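Local coordinates for autoinducer 2-binding protein LsrB (Clostridium saccharobutylicum DSM 13864, PDB 6DSP) that binds the quorum-sensing signal autoinducer-2 in the cleft between its two lobes, as a receptor of the periplasmic-binding-protein fold, at residues 118-129 with 323-334. Numbering follows the deposited sequence.
Sequences RKVMVSQGTPEQ and DTSSGVVLLPER
Q129 lays its carboxamide over one face of the R334 guanidinium, OE1 standing 3.7 Å above the plane and over its centre, the two planes turned 43° apart. At the edge, NH1 lies nearly coplanar with two carbonyl oxygens: it donates to Q124 O at 2.8 Å and to L331 O, which it meets from above the carbonyl plane. Bends at chi2 and chi3 (130° and -68°) fold the arginine back to reach both. At the other end, the R118 guanidinium has G327 O (unbonded) and M121 N over one face, M121 N offset toward the rim, and S326 C in plane at the edge; its NH2 forms a salt bridge with D112 and a hydrogen bond with N312.

A capping box holds Q129 in turn: OE1 accepts from T126 N on a lone pair, while T126 OG1 receives Q129 N. Near R118, K119 curls round to give NZ to S325 OG (2.8 Å), which passes the link to D323 OD1, also the acceptor of S325 N in an Asx turn.

Strands 120-123 and 327-330 run parallel, the ladder passing from K119 O–G327 N to S123 O–L331 N. V120 CG1 meets V329 CG2 on one face of the sheet; L330 CD2 lies against S123 CB on the other, both at 4.0 Å.

Q124, just beyond strand 120-123, illustrates how the C-terminal edge of a sheet can serve a binding site. Its backbone oxygen is gripped by R334, its side chain bonds Q276 and D110 and touches AI-2, so 323-334 probably helps fix this pocket residue through its main chain.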
loop_
_atom_site.group_PDB
_atom_site.type_symbol
_atom_site.label_atom_id
_atom_site.label_comp_id
_atom_site.label_asym_id
_atom_site.label_seq_id
_atom_site.Cartn_x
_atom_site.Cartn_y
_atom_site.Cartn_z
ATOM N N ARG A 118 -2.166 17.970 -3.297
ATOM C CA ARG A 118 -1.225 17.324 -4.207
ATOM C C ARG A 118 -1.817 17.341 -5.614
ATOM O O ARG A 118 -3.034 17.473 -5.797
ATOM C CB ARG A 118 -0.926 15.882 -3.761
ATOM C CG ARG A 118 -2.199 14.935 -3.591
ATOM C CD ARG A 118 -2.553 14.330 -4.896
ATOM N NE ARG A 118 -3.658 13.366 -4.742
ATOM C CZ ARG A 118 -4.728 13.385 -5.530
ATOM N NH1 ARG A 118 -4.854 14.306 -6.494
ATOM N NH2 ARG A 118 -5.633 12.448 -5.381
ATOM N N LYS A 119 -0.953 17.179 -6.613
ATOM C CA LYS A 119 -1.372 17.245 -8.010
ATOM C C LYS A 119 -1.832 15.889 -8.533
ATOM O O LYS A 119 -2.985 15.732 -8.912
ATOM C CB LYS A 119 -0.289 17.888 -8.905
ATOM C CG LYS A 119 0.165 19.291 -8.431
ATOM C CD LYS A 119 -0.995 20.129 -7.903
ATOM C CE LYS A 119 -1.989 20.511 -8.971
ATOM N NZ LYS A 119 -3.188 21.313 -8.419
ATOM N N VAL A 120 -0.969 14.902 -8.515
ATOM C CA VAL A 120 -1.293 13.577 -9.012
ATOM C C VAL A 120 -0.945 12.565 -7.930
ATOM O O VAL A 120 0.084 12.685 -7.244
ATOM C CB VAL A 120 -0.482 13.259 -10.282
ATOM C CG1 VAL A 120 -0.653 11.797 -10.712
ATOM C CG2 VAL A 120 -0.915 14.185 -11.417
ATOM N N MET A 121 -1.802 11.568 -7.781
ATOM C CA MET A 121 -1.576 10.372 -6.964
ATOM C C MET A 121 -1.386 9.169 -7.888
ATOM O O MET A 121 -2.195 8.987 -8.798
ATOM C CB MET A 121 -2.823 10.141 -6.111
ATOM C CG MET A 121 -2.942 8.764 -5.471
ATOM S SD MET A 121 -1.700 8.451 -4.201
ATOM C CE MET A 121 -2.203 6.792 -3.788
ATOM N N VAL A 122 -0.308 8.388 -7.702
ATOM C CA VAL A 122 -0.128 7.123 -8.414
ATOM C C VAL A 122 -0.526 5.976 -7.502
ATOM O O VAL A 122 0.166 5.648 -6.525
ATOM C CB VAL A 122 1.288 6.939 -8.974
ATOM C CG1 VAL A 122 1.368 5.606 -9.696
ATOM C CG2 VAL A 122 1.593 8.087 -9.943
ATOM N N SER A 123 -1.680 5.377 -7.810
ATOM C CA SER A 123 -2.294 4.395 -6.930
ATOM C C SER A 123 -2.262 2.991 -7.528
ATOM O O SER A 123 -2.508 2.798 -8.729
ATOM C CB SER A 123 -3.750 4.787 -6.664
ATOM O OG SER A 123 -4.394 3.795 -5.880
ATOM N N GLN A 124 -2.054 2.007 -6.655
ATOM C CA GLN A 124 -2.036 0.606 -7.012
ATOM C C GLN A 124 -3.419 0.036 -7.343
ATOM O O GLN A 124 -3.489 -1.085 -7.863
ATOM C CB GLN A 124 -1.421 -0.220 -5.871
ATOM C CG GLN A 124 -2.048 -0.012 -4.479
ATOM C CD GLN A 124 -1.367 1.068 -3.645
ATOM O OE1 GLN A 124 -1.086 2.162 -4.147
ATOM N NE2 GLN A 124 -1.171 0.809 -2.365
ATOM N N GLY A 125 -4.509 0.742 -7.060
ATOM C CA GLY A 125 -5.824 0.252 -7.444
ATOM C C GLY A 125 -6.912 0.962 -6.680
ATOM O O GLY A 125 -6.661 1.708 -5.729
ATOM N N THR A 126 -8.156 0.735 -7.124
ATOM C CA THR A 126 -9.263 1.326 -6.388
ATOM C C THR A 126 -9.477 0.549 -5.094
ATOM O O THR A 126 -9.117 -0.639 -4.989
ATOM C CB THR A 126 -10.545 1.301 -7.214
ATOM O OG1 THR A 126 -10.959 -0.065 -7.351
ATOM C CG2 THR A 126 -10.332 1.934 -8.610
ATOM N N PRO A 127 -10.105 1.178 -4.096
ATOM C CA PRO A 127 -10.316 0.452 -2.841
ATOM C C PRO A 127 -11.287 -0.702 -2.989
ATOM O O PRO A 127 -11.164 -1.698 -2.281
ATOM C CB PRO A 127 -10.791 1.529 -1.849
ATOM C CG PRO A 127 -11.232 2.656 -2.672
ATOM C CD PRO A 127 -10.472 2.596 -3.993
ATOM N N GLU A 128 -12.234 -0.607 -3.915
ATOM C CA GLU A 128 -13.093 -1.758 -4.180
ATOM C C GLU A 128 -12.283 -2.920 -4.749
ATOM O O GLU A 128 -12.441 -4.069 -4.307
ATOM C CB GLU A 128 -14.255 -1.353 -5.108
ATOM C CG GLU A 128 -15.301 -2.452 -5.229
ATOM C CD GLU A 128 -16.524 -2.020 -6.027
ATOM O OE1 GLU A 128 -16.735 -0.785 -6.161
ATOM O OE2 GLU A 128 -17.276 -2.915 -6.513
ATOM N N GLN A 129 -11.409 -2.637 -5.729
ATOM C CA GLN A 129 -10.575 -3.688 -6.320
ATOM C C GLN A 129 -9.716 -4.345 -5.250
ATOM O O GLN A 129 -9.591 -5.577 -5.189
ATOM C CB GLN A 129 -9.604 -3.089 -7.362
ATOM C CG GLN A 129 -10.137 -2.777 -8.733
ATOM C CD GLN A 129 -9.006 -2.251 -9.607
ATOM O OE1 GLN A 129 -8.208 -1.368 -9.198
ATOM N NE2 GLN A 129 -8.905 -2.799 -10.802
ATOM N N ASP A 323 -11.608 20.338 -9.341
ATOM C CA ASP A 323 -10.308 20.831 -9.813
ATOM C C ASP A 323 -9.683 19.788 -10.740
ATOM O O ASP A 323 -9.197 18.750 -10.287
ATOM C CB ASP A 323 -9.406 21.114 -8.615
ATOM C CG ASP A 323 -8.035 21.614 -9.003
ATOM O OD1 ASP A 323 -7.722 21.790 -10.201
ATOM O OD2 ASP A 323 -7.257 21.862 -8.058
ATOM N N THR A 324 -9.684 20.059 -12.039
ATOM C CA THR A 324 -9.151 19.060 -12.950
ATOM C C THR A 324 -7.630 19.026 -12.980
ATOM O O THR A 324 -7.079 18.207 -13.711
ATOM C CB THR A 324 -9.692 19.222 -14.367
ATOM O OG1 THR A 324 -9.272 20.493 -14.826
ATOM C CG2 THR A 324 -11.222 19.117 -14.413
ATOM N N SER A 325 -6.935 19.865 -12.202
ATOM C CA SER A 325 -5.488 19.738 -12.070
ATOM C C SER A 325 -5.102 18.747 -10.983
ATOM O O SER A 325 -3.906 18.568 -10.712
ATOM C CB SER A 325 -4.844 21.081 -11.760
ATOM O OG SER A 325 -5.159 21.541 -10.454
ATOM N N SER A 326 -6.077 18.086 -10.369
ATOM C CA SER A 326 -5.829 17.143 -9.283
ATOM C C SER A 326 -6.430 15.811 -9.714
ATOM O O SER A 326 -7.625 15.758 -10.015
ATOM C CB SER A 326 -6.491 17.665 -8.005
ATOM O OG SER A 326 -6.380 16.700 -6.969
ATOM N N GLY A 327 -5.634 14.751 -9.758
ATOM C CA GLY A 327 -6.145 13.490 -10.256
ATOM C C GLY A 327 -5.272 12.305 -9.899
ATOM O O GLY A 327 -4.290 12.427 -9.155
ATOM N N VAL A 328 -5.632 11.151 -10.465
ATOM C CA VAL A 328 -5.083 9.858 -10.061
ATOM C C VAL A 328 -4.653 9.072 -11.292
ATOM O O VAL A 328 -5.395 8.994 -12.283
ATOM C CB VAL A 328 -6.164 9.062 -9.286
ATOM C CG1 VAL A 328 -5.709 7.625 -8.990
ATOM C CG2 VAL A 328 -6.597 9.789 -8.023
ATOM N N VAL A 329 -3.492 8.422 -11.210
ATOM C CA VAL A 329 -3.068 7.431 -12.195
ATOM C C VAL A 329 -3.133 6.078 -11.502
ATOM O O VAL A 329 -2.602 5.924 -10.398
ATOM C CB VAL A 329 -1.643 7.727 -12.690
ATOM C CG1 VAL A 329 -1.109 6.574 -13.510
ATOM C CG2 VAL A 329 -1.631 9.027 -13.490
ATOM N N LEU A 330 -3.803 5.109 -12.131
ATOM C CA LEU A 330 -3.969 3.762 -11.584
ATOM C C LEU A 330 -3.019 2.771 -12.253
ATOM O O LEU A 330 -2.917 2.734 -13.485
ATOM C CB LEU A 330 -5.413 3.295 -11.833
ATOM C CG LEU A 330 -6.457 4.013 -10.965
ATOM C CD1 LEU A 330 -7.882 3.814 -11.492
ATOM C CD2 LEU A 330 -6.336 3.594 -9.501
ATOM N N LEU A 331 -2.390 1.904 -11.454
ATOM C CA LEU A 331 -1.658 0.794 -12.048
ATOM C C LEU A 331 -2.627 -0.125 -12.789
ATOM O O LEU A 331 -3.736 -0.393 -12.296
ATOM C CB LEU A 331 -0.988 -0.024 -10.953
ATOM C CG LEU A 331 0.162 0.655 -10.217
ATOM C CD1 LEU A 331 0.807 -0.383 -9.321
ATOM C CD2 LEU A 331 1.177 1.271 -11.180
ATOM N N PRO A 332 -2.231 -0.656 -13.948
ATOM C CA PRO A 332 -3.132 -1.522 -14.713
ATOM C C PRO A 332 -3.311 -2.918 -14.155
ATOM O O PRO A 332 -4.249 -3.608 -14.566
ATOM C CB PRO A 332 -2.468 -1.583 -16.097
ATOM C CG PRO A 332 -1.037 -1.348 -15.847
ATOM C CD PRO A 332 -1.005 -0.341 -14.701
ATOM N N GLU A 333 -2.442 -3.391 -13.274
ATOM C CA GLU A 333 -2.626 -4.754 -12.807
ATOM C C GLU A 333 -2.114 -4.908 -11.388
ATOM O O GLU A 333 -1.271 -4.138 -10.922
ATOM C CB GLU A 333 -2.037 -5.814 -13.742
ATOM C CG GLU A 333 -0.565 -5.994 -13.619
ATOM C CD GLU A 333 -0.020 -6.920 -14.698
ATOM O OE1 GLU A 333 -0.774 -7.255 -15.636
ATOM O OE2 GLU A 333 1.168 -7.300 -14.612
ATOM N N ARG A 334 -2.685 -5.874 -10.690
ATOM C CA ARG A 334 -2.214 -6.366 -9.407
ATOM C C ARG A 334 -1.864 -7.841 -9.558
ATOM O O ARG A 334 -2.239 -8.489 -10.548
ATOM C CB ARG A 334 -3.256 -6.113 -8.305
ATOM C CG ARG A 334 -3.433 -4.609 -8.047
ATOM C CD ARG A 334 -4.891 -4.173 -8.063
ATOM N NE ARG A 334 -5.466 -4.286 -9.395
ATOM C CZ ARG A 334 -5.303 -3.396 -10.366
ATOM N NH1 ARG A 334 -4.578 -2.294 -10.188
ATOM N NH2 ARG A 334 -5.867 -3.628 -11.542
#